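Local coordinates for protein neutral ceramidase (Pseudomonas aeruginosa, PDB 2ZWS) that hydrolyses the N-acyl linkage of ceramides to release sphingosine and free fatty acid, can also run the reaction toward ceramide synthesis, and binds one zinc ion per subunit, at residues A[180-185]-A[281-286]; A[224-229]-A[272-277]; A[480-485]-A[490-495]. One frame throughout, in Å; residues are numbered along the deposited sequence. Where two conformers were deposited one is given.

Overall arrangement
Interactions 1 and 2 share helix 265-286: residues 281-286 lie on strand 181-185, while 272-277 pack on helix 224-229. Their centres are 13 Å apart and they touch directly, M182 CE to Q276 O at 3.4 Å and Y281 CD2 to W227 CZ2 at 3.7 Å. Interaction 3 stands apart, its centre 30 Å from that of interaction 1 and 37 Å from that of interaction 2, and it carries the palmitic acid. Interaction 2 borders the magnesium site: Y225 OH hydrogen-bonds D581 OD1, and the side chain of H226 is about 14 Å from the magnesium ion. The side chains of M182 and W227 are each about 11 Å from that of N60, inferred to bind substrate.

Interaction 1 (A[180-185]-A[281-286]); sequences PQMSVL and YEIAGQ
I283 meets strand 181-185 partly through a flat group, the peptide carbonyl of M182: its CD1 stands over one face of that carbonyl, 3.5 Å from M182 O, well off the plane. No ring crosses between the segments; Y281 has its CB directed away from the strand, and its ring meets those of W227 and F277. This is helix-on-sheet packing, residues 281-286 of helix 265-286 lying on strand 181-189 of the large mixed sheet in the N-terminal family region. The short axes approach to 8.3 Å and are inclined at 50°.

M182 and V184, two residues apart, present their side chains to the helix, while S183 between them faces the other way and bonds through OG to Y148 OH. I283 touches both. With its chi2 extended at 165°, CD1 is carried to M182, 3.9 Å from CG, while the CG2 branch drops onto V184 CG2 at 3.8 Å. The methionine continues past the isoleucine, so it also touches K279 and A280, a turn earlier in the helix. Beyond the isoleucine, V184 uses its other branch, CG1, which lies 4.2 Å from A284 CB.

Interaction 2 (A[224-229]-A[272-277]); sequences SYHWEH and IGLRQF
H226 and F277 each hold CG on the far side of CB from their own backbone N, and this shared first torsion sends both rings into the space between the helices; W227 lies alongside, with a ring face turned to F277. For F277, chi1 of 164° drives the phenyl ring between the two rings of the other segment. Its face receives the edge of H226, with H226 CD2 3.5 Å from F277 CD2 and the ring centroids 4.7 Å apart. Its own edge in turn points at the face of W227: F277 CE1 lies 3.5 Å from W227 CG, over the five-membered ring, and the centroids of those rings are 5.2 Å apart. In both pairs the planes stand at 85°, so the contacts are T-shaped and F277 serves as face to one neighbour and edge to the other.

The backbones carrying this aromatic cluster belong to helices 218-231 and 265-286, whose short axes pass 9.6 Å apart at 60°. W227 is also laid against A239 and F241 of strand 238-242, which places helix 218-231 on the sheet as well as on its partner helix.

CD2 of one of the two L274 conformers sits over the face of the H226 imidazole, 3.6 Å from the ring centroid and close to the ring normal, a CH-pi contact that depends on that conformer. The polar side of the imidazole is engaged elsewhere, ND1 bonding to D230 OD1.

Within helix 265-286, Q276 NE2 reaches I272 O at 3.3 Å from above the carbonyl plane, and Q276 N approaches the same oxygen from the opposite face. The glutamine amide is fixed further by N219 OD1 at NE2 and by K220 NZ at OE1.

Interaction 3 (A[480-485]-A[490-495]); sequences VDMAVA and LPVETS. With PLM (palmitic acid), chain G.
The turn by which the chain leaves helix 471-488, with a palmitic acid bound on its outer side, is closed by M482 and A485 packing against V492. The branch doing the work is V492 CG1, which lies 3.7 Å from A485 CB and 4.1 Å from M482 CG. With chi1 of V492 at -70°, CG1 stands opposite the carbonyl carbon and is aimed at the helix. M482 runs out extended and then bends at chi3 (-76°), which brings its CE back to the same methyl, so one branch of the valine is met by CG and by the terminal CE. R298 and R300 of strand 295-303 also touch V492 and M482, so the contact is backed by strand 295-303.

No hydrogen bond joins the two segments. A485 O and L490 O come within 3.3 Å of each other as two acceptors, and R298 NH2 bonds to L490 O, which may ease that approach. D481 and E493 are like charges whose carboxylates do not touch; D481 is paired with R310, and E493 makes a long, weak ion pair with R300.

The other side of 490-495 carries the fatty acid. P491, whose CB points away from the helix, meets PLM C4 with that atom at 3.4 Å, and its CG lies 3.6 Å from PLM CA, so the alkyl chain curves round the proline ring. Further along, E493 CB touches the terminal carbon PLM CG at 3.8 Å. The tail thus makes van der Waals contact with backbone atoms, the proline ring and the CB of E493, and lies against an apolar surface patch at the turn that follows the helix.

Interaction 1 (A[180-185]-A[281-286])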
loop_
_atom_site.group_PDB
_atom_site.type_symbol
_atom_site.label_atom_id
_atom_site.label_comp_id
_atom_site.label_asym_id
_atom_site.label_seq_id
_atom_site.Cartn_x
_atom_site.Cartn_y
_atom_site.Cartn_z
ATOM N N PRO A 180 7.489 -9.606 -16.336
ATOM C CA PRO A 180 8.491 -8.558 -16.377
ATOM C C PRO A 180 7.880 -7.227 -16.812
ATOM O O PRO A 180 8.562 -6.218 -16.849
ATOM C CB PRO A 180 9.460 -9.073 -17.436
ATOM C CG PRO A 180 8.570 -9.735 -18.400
ATOM C CD PRO A 180 7.472 -10.396 -17.579
ATOM N N GLN A 181 6.587 -7.222 -17.127
ATOM C CA GLN A 181 6.021 -6.005 -17.711
ATOM C C GLN A 181 5.801 -4.901 -16.693
ATOM O O GLN A 181 5.064 -5.085 -15.718
ATOM C CB GLN A 181 4.711 -6.280 -18.451
ATOM C CG GLN A 181 4.207 -5.014 -19.174
ATOM C CD GLN A 181 3.103 -5.327 -20.167
ATOM O OE1 GLN A 181 3.346 -5.455 -21.381
ATOM N NE2 GLN A 181 1.905 -5.483 -19.666
ATOM N N MET A 182 6.443 -3.760 -16.944
ATOM C CA MET A 182 6.074 -2.526 -16.282
ATOM C C MET A 182 5.338 -1.610 -17.273
ATOM O O MET A 182 5.793 -1.410 -18.409
ATOM C CB MET A 182 7.311 -1.802 -15.747
ATOM C CG MET A 182 6.965 -0.443 -15.116
ATOM S SD MET A 182 8.387 0.405 -14.432
ATOM C CE MET A 182 8.676 -0.571 -12.929
ATOM N N SER A 183 4.214 -1.042 -16.839
ATOM C CA SER A 183 3.457 -0.064 -17.622
ATOM C C SER A 183 3.549 1.268 -16.896
ATOM O O SER A 183 3.571 1.315 -15.662
ATOM C CB SER A 183 1.972 -0.477 -17.687
ATOM O OG SER A 183 1.824 -1.769 -18.276
ATOM N N VAL A 184 3.603 2.363 -17.656
ATOM C CA VAL A 184 3.635 3.701 -17.058
ATOM C C VAL A 184 2.618 4.598 -17.732
ATOM O O VAL A 184 2.605 4.707 -18.962
ATOM C CB VAL A 184 5.058 4.352 -17.118
ATOM C CG1 VAL A 184 5.057 5.757 -16.452
ATOM C CG2 VAL A 184 6.102 3.444 -16.483
ATOM N N LEU A 185 1.756 5.212 -16.909
ATOM C CA LEU A 185 0.899 6.324 -17.352
ATOM C C LEU A 185 1.550 7.634 -16.892
ATOM O O LEU A 185 1.707 7.876 -15.686
ATOM C CB LEU A 185 -0.523 6.207 -16.776
ATOM C CG LEU A 185 -1.556 7.275 -17.203
ATOM C CD1 LEU A 185 -1.789 7.299 -18.700
ATOM C CD2 LEU A 185 -2.882 7.030 -16.512
ATOM N N TYR A 281 11.350 5.420 -15.139
ATOM C CA TYR A 281 11.887 6.648 -15.670
ATOM C C TYR A 281 12.231 6.483 -17.157
ATOM O O TYR A 281 11.952 7.381 -17.970
ATOM C CB TYR A 281 13.149 7.045 -14.885
ATOM C CG TYR A 281 13.541 8.465 -15.132
ATOM C CD1 TYR A 281 14.552 8.786 -16.037
ATOM C CD2 TYR A 281 12.879 9.501 -14.487
ATOM C CE1 TYR A 281 14.873 10.130 -16.294
ATOM C CE2 TYR A 281 13.198 10.830 -14.740
ATOM C CZ TYR A 281 14.198 11.125 -15.633
ATOM O OH TYR A 281 14.514 12.434 -15.856
ATOM N N GLU A 282 12.829 5.343 -17.495
ATOM C CA GLU A 282 13.169 5.005 -18.892
ATOM C C GLU A 282 11.893 5.001 -19.747
ATOM O O GLU A 282 11.817 5.663 -20.807
ATOM C CB GLU A 282 13.825 3.627 -18.974
ATOM C CG GLU A 282 14.063 3.217 -20.428
ATOM C CD GLU A 282 14.636 1.841 -20.618
ATOM O OE1 GLU A 282 14.736 1.047 -19.662
ATOM O OE2 GLU A 282 15.019 1.532 -21.776
ATOM N N ILE A 283 10.867 4.301 -19.272
ATOM C CA ILE A 283 9.630 4.187 -20.070
ATOM C C ILE A 283 8.970 5.554 -20.244
ATOM O O ILE A 283 8.593 5.937 -21.378
ATOM C CB ILE A 283 8.645 3.194 -19.429
ATOM C CG1 ILE A 283 9.245 1.784 -19.445
ATOM C CG2 ILE A 283 7.239 3.296 -20.080
ATOM C CD1 ILE A 283 8.519 0.809 -18.515
ATOM N N ALA A 284 8.808 6.282 -19.127
ATOM C CA ALA A 284 8.184 7.614 -19.192
ATOM C C ALA A 284 8.928 8.475 -20.206
ATOM O O ALA A 284 8.298 9.198 -20.976
ATOM C CB ALA A 284 8.131 8.314 -17.811
ATOM N N GLY A 285 10.259 8.342 -20.226
ATOM C CA GLY A 285 11.112 9.174 -21.082
ATOM C C GLY A 285 10.870 8.932 -22.551
ATOM O O GLY A 285 11.150 9.821 -23.386
ATOM N N GLN A 286 10.399 7.721 -22.866
ATOM C CA GLN A 286 10.062 7.320 -24.256
ATOM C C GLN A 286 8.710 7.866 -24.766
ATOM O O GLN A 286 8.481 7.866 -25.983
ATOM C CB GLN A 286 10.162 5.792 -24.415
ATOM C CG GLN A 286 11.594 5.271 -24.166
ATOM C CD GLN A 286 11.722 3.760 -23.980
ATOM O OE1 GLN A 286 10.776 3.075 -23.603
ATOM N NE2 GLN A 286 12.932 3.237 -24.220
#

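Interaction 2 (A[224-229]-A[272-277])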
loop_
_atom_site.group_PDB
_atom_site.type_symbol
_atom_site.label_atom_id
_atom_site.label_comp_id
_atom_site.label_asym_id
_atom_site.label_seq_id
_atom_site.Cartn_x
_atom_site.Cartn_y
_atom_site.Cartn_z
ATOM N N SER A 224 8.987 5.821 -5.287
ATOM C CA SER A 224 8.229 7.080 -5.343
ATOM C C SER A 224 9.053 8.221 -4.750
ATOM O O SER A 224 9.146 9.331 -5.324
ATOM C CB SER A 224 6.926 6.996 -4.555
ATOM O OG SER A 224 6.039 6.019 -5.099
ATOM N N TYR A 225 9.646 7.969 -3.581
ATOM C CA TYR A 225 10.401 9.005 -2.877
ATOM C C TYR A 225 11.599 9.386 -3.738
ATOM O O TYR A 225 11.887 10.577 -3.896
ATOM C CB TYR A 225 10.920 8.455 -1.555
ATOM C CG TYR A 225 11.825 9.397 -0.798
ATOM C CD1 TYR A 225 13.213 9.252 -0.846
ATOM C CD2 TYR A 225 11.285 10.437 -0.014
ATOM C CE1 TYR A 225 14.039 10.126 -0.126
ATOM C CE2 TYR A 225 12.105 11.290 0.698
ATOM C CZ TYR A 225 13.477 11.138 0.613
ATOM O OH TYR A 225 14.317 11.970 1.339
ATOM N N HIS A 226 12.310 8.407 -4.296
ATOM C CA HIS A 226 13.472 8.761 -5.107
ATOM C C HIS A 226 13.045 9.679 -6.270
ATOM O O HIS A 226 13.706 10.686 -6.563
ATOM C CB HIS A 226 14.156 7.486 -5.611
ATOM C CG HIS A 226 15.390 7.748 -6.417
ATOM N ND1 HIS A 226 16.540 8.268 -5.863
ATOM C CD2 HIS A 226 15.654 7.564 -7.735
ATOM C CE1 HIS A 226 17.464 8.391 -6.808
ATOM N NE2 HIS A 226 16.954 7.959 -7.951
ATOM N N TRP A 227 11.946 9.346 -6.948
ATOM C CA TRP A 227 11.498 10.199 -8.062
ATOM C C TRP A 227 11.097 11.601 -7.601
ATOM O O TRP A 227 11.508 12.609 -8.201
ATOM C CB TRP A 227 10.333 9.548 -8.817
ATOM C CG TRP A 227 10.242 9.949 -10.274
ATOM C CD1 TRP A 227 10.702 11.118 -10.866
ATOM C CD2 TRP A 227 9.612 9.196 -11.325
ATOM N NE1 TRP A 227 10.415 11.095 -12.221
ATOM C CE2 TRP A 227 9.748 9.939 -12.524
ATOM C CE3 TRP A 227 8.962 7.954 -11.371
ATOM C CZ2 TRP A 227 9.255 9.473 -13.754
ATOM C CZ3 TRP A 227 8.465 7.498 -12.599
ATOM C CH2 TRP A 227 8.613 8.262 -13.767
ATOM N N GLU A 228 10.251 11.659 -6.570
ATOM C CA GLU A 228 9.712 12.933 -6.086
ATOM C C GLU A 228 10.761 13.835 -5.427
ATOM O O GLU A 228 10.765 15.065 -5.648
ATOM C CB GLU A 228 8.589 12.679 -5.089
ATOM C CG GLU A 228 7.380 12.009 -5.725
ATOM C CD GLU A 228 6.357 11.455 -4.728
ATOM O OE1 GLU A 228 5.244 11.091 -5.204
ATOM O OE2 GLU A 228 6.657 11.371 -3.505
ATOM N N HIS A 229 11.635 13.225 -4.632
ATOM C CA HIS A 229 12.574 13.956 -3.776
ATOM C C HIS A 229 13.956 14.097 -4.404
ATOM O O HIS A 229 14.573 15.149 -4.274
ATOM C CB HIS A 229 12.682 13.256 -2.421
ATOM C CG HIS A 229 13.587 13.930 -1.434
ATOM N ND1 HIS A 229 14.928 13.633 -1.343
ATOM C CD2 HIS A 229 13.339 14.857 -0.478
ATOM C CE1 HIS A 229 15.478 14.353 -0.377
ATOM N NE2 HIS A 229 14.535 15.103 0.166
ATOM N N ILE A 272 16.035 -2.484 -4.708
ATOM C CA ILE A 272 14.856 -2.969 -5.459
ATOM C C ILE A 272 13.982 -1.784 -5.861
ATOM O O ILE A 272 13.423 -1.743 -6.965
ATOM C CB ILE A 272 14.078 -4.075 -4.666
ATOM C CG1 ILE A 272 14.995 -5.273 -4.377
ATOM C CG2 ILE A 272 12.762 -4.524 -5.382
ATOM C CD1 ILE A 272 15.632 -5.919 -5.665
ATOM N N GLY A 273 13.868 -0.785 -4.983
ATOM C CA GLY A 273 13.202 0.455 -5.378
ATOM C C GLY A 273 13.865 1.132 -6.552
ATOM O O GLY A 273 13.193 1.569 -7.494
ATOM N N LEU A 274 15.182 1.221 -6.507
ATOM C CA LEU A 274 15.913 1.859 -7.613
ATOM C C LEU A 274 15.751 1.102 -8.923
ATOM O O LEU A 274 15.670 1.730 -9.982
ATOM C CB LEU A 274 17.394 2.011 -7.294
ATOM C CG LEU A 274 17.704 3.125 -6.297
ATOM C CD1 LEU A 274 19.174 3.065 -5.912
ATOM C CD2 LEU A 274 17.352 4.501 -6.843
ATOM N N ARG A 275 15.709 -0.229 -8.865
ATOM C CA ARG A 275 15.528 -1.014 -10.096
ATOM C C ARG A 275 14.187 -0.703 -10.758
ATOM O O ARG A 275 14.111 -0.497 -11.976
ATOM C CB ARG A 275 15.674 -2.512 -9.822
ATOM C CG ARG A 275 17.109 -2.887 -9.489
ATOM C CD ARG A 275 17.249 -4.339 -9.142
ATOM N NE ARG A 275 18.590 -4.578 -8.610
ATOM C CZ ARG A 275 19.081 -5.756 -8.238
ATOM N NH1 ARG A 275 18.353 -6.867 -8.335
ATOM N NH2 ARG A 275 20.320 -5.814 -7.747
ATOM N N GLN A 276 13.158 -0.546 -9.929
ATOM C CA GLN A 276 11.816 -0.189 -10.439
ATOM C C GLN A 276 11.803 1.230 -10.954
ATOM O O GLN A 276 11.273 1.500 -12.033
ATOM C CB GLN A 276 10.744 -0.354 -9.360
ATOM C CG GLN A 276 10.563 -1.816 -8.971
ATOM C CD GLN A 276 9.630 -1.962 -7.816
ATOM O OE1 GLN A 276 8.425 -1.950 -8.002
ATOM N NE2 GLN A 276 10.171 -2.070 -6.610
ATOM N N PHE A 277 12.375 2.142 -10.171
ATOM C CA PHE A 277 12.451 3.530 -10.575
ATOM C C PHE A 277 13.126 3.661 -11.941
ATOM O O PHE A 277 12.640 4.397 -12.809
ATOM C CB PHE A 277 13.244 4.385 -9.576
ATOM C CG PHE A 277 13.655 5.693 -10.171
ATOM C CD1 PHE A 277 12.727 6.711 -10.324
ATOM C CD2 PHE A 277 14.923 5.858 -10.696
ATOM C CE1 PHE A 277 13.073 7.926 -10.973
ATOM C CE2 PHE A 277 15.285 7.047 -11.327
ATOM C CZ PHE A 277 14.359 8.080 -11.483
#

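Interaction 3 (A[480-485]-A[490-495])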
loop_
_atom_site.group_PDB
_atom_site.type_symbol
_atom_site.label_atom_id
_atom_site.label_comp_id
_atom_site.label_asym_id
_atom_site.label_seq_id
_atom_site.Cartn_x
_atom_site.Cartn_y
_atom_site.Cartn_z
ATOM N N VAL A 480 -14.639 -10.147 -17.503
ATOM C CA VAL A 480 -15.055 -10.203 -18.911
ATOM C C VAL A 480 -16.460 -9.625 -19.070
ATOM O O VAL A 480 -16.704 -8.799 -19.981
ATOM C CB VAL A 480 -14.954 -11.635 -19.475
ATOM C CG1 VAL A 480 -15.746 -11.762 -20.796
ATOM C CG2 VAL A 480 -13.490 -11.953 -19.693
ATOM N N ASP A 481 -17.367 -10.006 -18.171
ATOM C CA ASP A 481 -18.737 -9.499 -18.251
ATOM C C ASP A 481 -18.759 -7.960 -18.129
ATOM O O ASP A 481 -19.494 -7.275 -18.855
ATOM C CB ASP A 481 -19.646 -10.183 -17.215
ATOM C CG ASP A 481 -19.964 -11.650 -17.570
ATOM O OD1 ASP A 481 -19.582 -12.104 -18.675
ATOM O OD2 ASP A 481 -20.611 -12.343 -16.745
ATOM N N MET A 482 -17.908 -7.415 -17.251
ATOM C CA MET A 482 -17.826 -5.960 -17.078
ATOM C C MET A 482 -17.272 -5.309 -18.342
ATOM O O MET A 482 -17.773 -4.278 -18.775
ATOM C CB MET A 482 -16.964 -5.612 -15.866
ATOM C CG MET A 482 -16.899 -4.099 -15.633
ATOM S SD MET A 482 -16.258 -3.749 -13.977
ATOM C CE MET A 482 -17.703 -4.146 -12.975
ATOM N N ALA A 483 -16.257 -5.930 -18.949
ATOM C CA ALA A 483 -15.648 -5.405 -20.180
ATOM C C ALA A 483 -16.683 -5.377 -21.310
ATOM O O ALA A 483 -16.739 -4.429 -22.103
ATOM C CB ALA A 483 -14.444 -6.273 -20.594
ATOM N N VAL A 484 -17.478 -6.442 -21.412
ATOM C CA VAL A 484 -18.538 -6.506 -22.424
ATOM C C VAL A 484 -19.574 -5.413 -22.178
ATOM O O VAL A 484 -19.972 -4.717 -23.115
ATOM C CB VAL A 484 -19.199 -7.894 -22.438
ATOM C CG1 VAL A 484 -20.525 -7.887 -23.281
ATOM C CG2 VAL A 484 -18.213 -8.934 -22.998
ATOM N N ALA A 485 -19.990 -5.229 -20.922
ATOM C CA ALA A 485 -20.891 -4.101 -20.603
ATOM C C ALA A 485 -20.341 -2.728 -21.049
ATOM O O ALA A 485 -21.060 -1.926 -21.639
ATOM C CB ALA A 485 -21.237 -4.098 -19.114
ATOM N N LEU A 490 -24.350 0.191 -21.736
ATOM C CA LEU A 490 -25.028 -0.796 -20.896
ATOM C C LEU A 490 -24.413 -0.943 -19.511
ATOM O O LEU A 490 -23.186 -1.036 -19.346
ATOM C CB LEU A 490 -25.018 -2.197 -21.538
ATOM C CG LEU A 490 -26.013 -2.547 -22.646
ATOM C CD1 LEU A 490 -26.218 -4.069 -22.744
ATOM C CD2 LEU A 490 -27.346 -1.819 -22.417
ATOM N N PRO A 491 -25.285 -1.026 -18.510
ATOM C CA PRO A 491 -24.943 -1.132 -17.094
ATOM C C PRO A 491 -24.471 -2.525 -16.746
ATOM O O PRO A 491 -24.763 -3.479 -17.469
ATOM C CB PRO A 491 -26.267 -0.869 -16.380
ATOM C CG PRO A 491 -27.291 -0.726 -17.395
ATOM C CD PRO A 491 -26.750 -0.964 -18.731
ATOM N N VAL A 492 -23.723 -2.646 -15.652
ATOM C CA VAL A 492 -23.435 -3.963 -15.115
ATOM C C VAL A 492 -24.597 -4.316 -14.186
ATOM O O VAL A 492 -25.450 -3.469 -13.923
ATOM C CB VAL A 492 -22.061 -4.014 -14.399
ATOM C CG1 VAL A 492 -20.940 -3.898 -15.436
ATOM C CG2 VAL A 492 -21.960 -2.910 -13.371
ATOM N N GLU A 493 -24.627 -5.541 -13.679
ATOM C CA GLU A 493 -25.735 -5.931 -12.798
ATOM C C GLU A 493 -25.716 -5.165 -11.477
ATOM O O GLU A 493 -24.663 -4.688 -11.037
ATOM C CB GLU A 493 -25.855 -7.455 -12.622
ATOM C CG GLU A 493 -24.584 -8.294 -12.587
ATOM C CD GLU A 493 -23.885 -8.483 -13.932
ATOM O OE1 GLU A 493 -23.835 -9.644 -14.427
ATOM O OE2 GLU A 493 -23.340 -7.489 -14.477
ATOM N N THR A 494 -26.891 -4.999 -10.866
ATOM C CA THR A 494 -27.003 -4.174 -9.662
ATOM C C THR A 494 -26.069 -4.691 -8.578
ATOM O O THR A 494 -25.912 -5.894 -8.407
ATOM C CB THR A 494 -28.437 -4.141 -9.109
ATOM O OG1 THR A 494 -28.904 -5.483 -8.956
ATOM C CG2 THR A 494 -29.362 -3.387 -10.060
ATOM N N SER A 495 -25.430 -3.766 -7.866
ATOM C CA SER A 495 -24.516 -4.144 -6.783
ATOM C C SER A 495 -25.255 -4.816 -5.640
ATOM O O SER A 495 -26.375 -4.458 -5.312
ATOM C CB SER A 495 -23.841 -2.912 -6.207
ATOM O OG SER A 495 -22.707 -2.558 -6.952
HETATM C C1 PLM G . -24.033 3.366 -18.550
HETATM O O1 PLM G . -23.498 4.473 -18.284
HETATM O O2 PLM G . -23.813 2.832 -19.664
HETATM C C2 PLM G . -24.934 2.687 -17.547
HETATM C C3 PLM G . -24.221 2.609 -16.200
HETATM C C4 PLM G . -25.165 2.084 -15.125
HETATM C C5 PLM G . -26.172 3.110 -14.610
HETATM C C6 PLM G . -26.816 2.564 -13.339
HETATM C C7 PLM G . -28.155 1.897 -13.632
HETATM C C8 PLM G . -28.083 0.379 -13.535
HETATM C C9 PLM G . -29.477 -0.238 -13.616
HETATM C CA PLM G . -29.570 -1.313 -14.692
HETATM C CB PLM G . -29.328 -2.703 -14.111
HETATM C CC PLM G . -28.357 -3.478 -14.995
HETATM C CD PLM G . -28.971 -4.784 -15.490
HETATM C CE PLM G . -28.227 -5.340 -16.699
HETATM C CF PLM G . -27.104 -6.291 -16.289
HETATM C CG PLM G . -27.620 -7.703 -16.032
#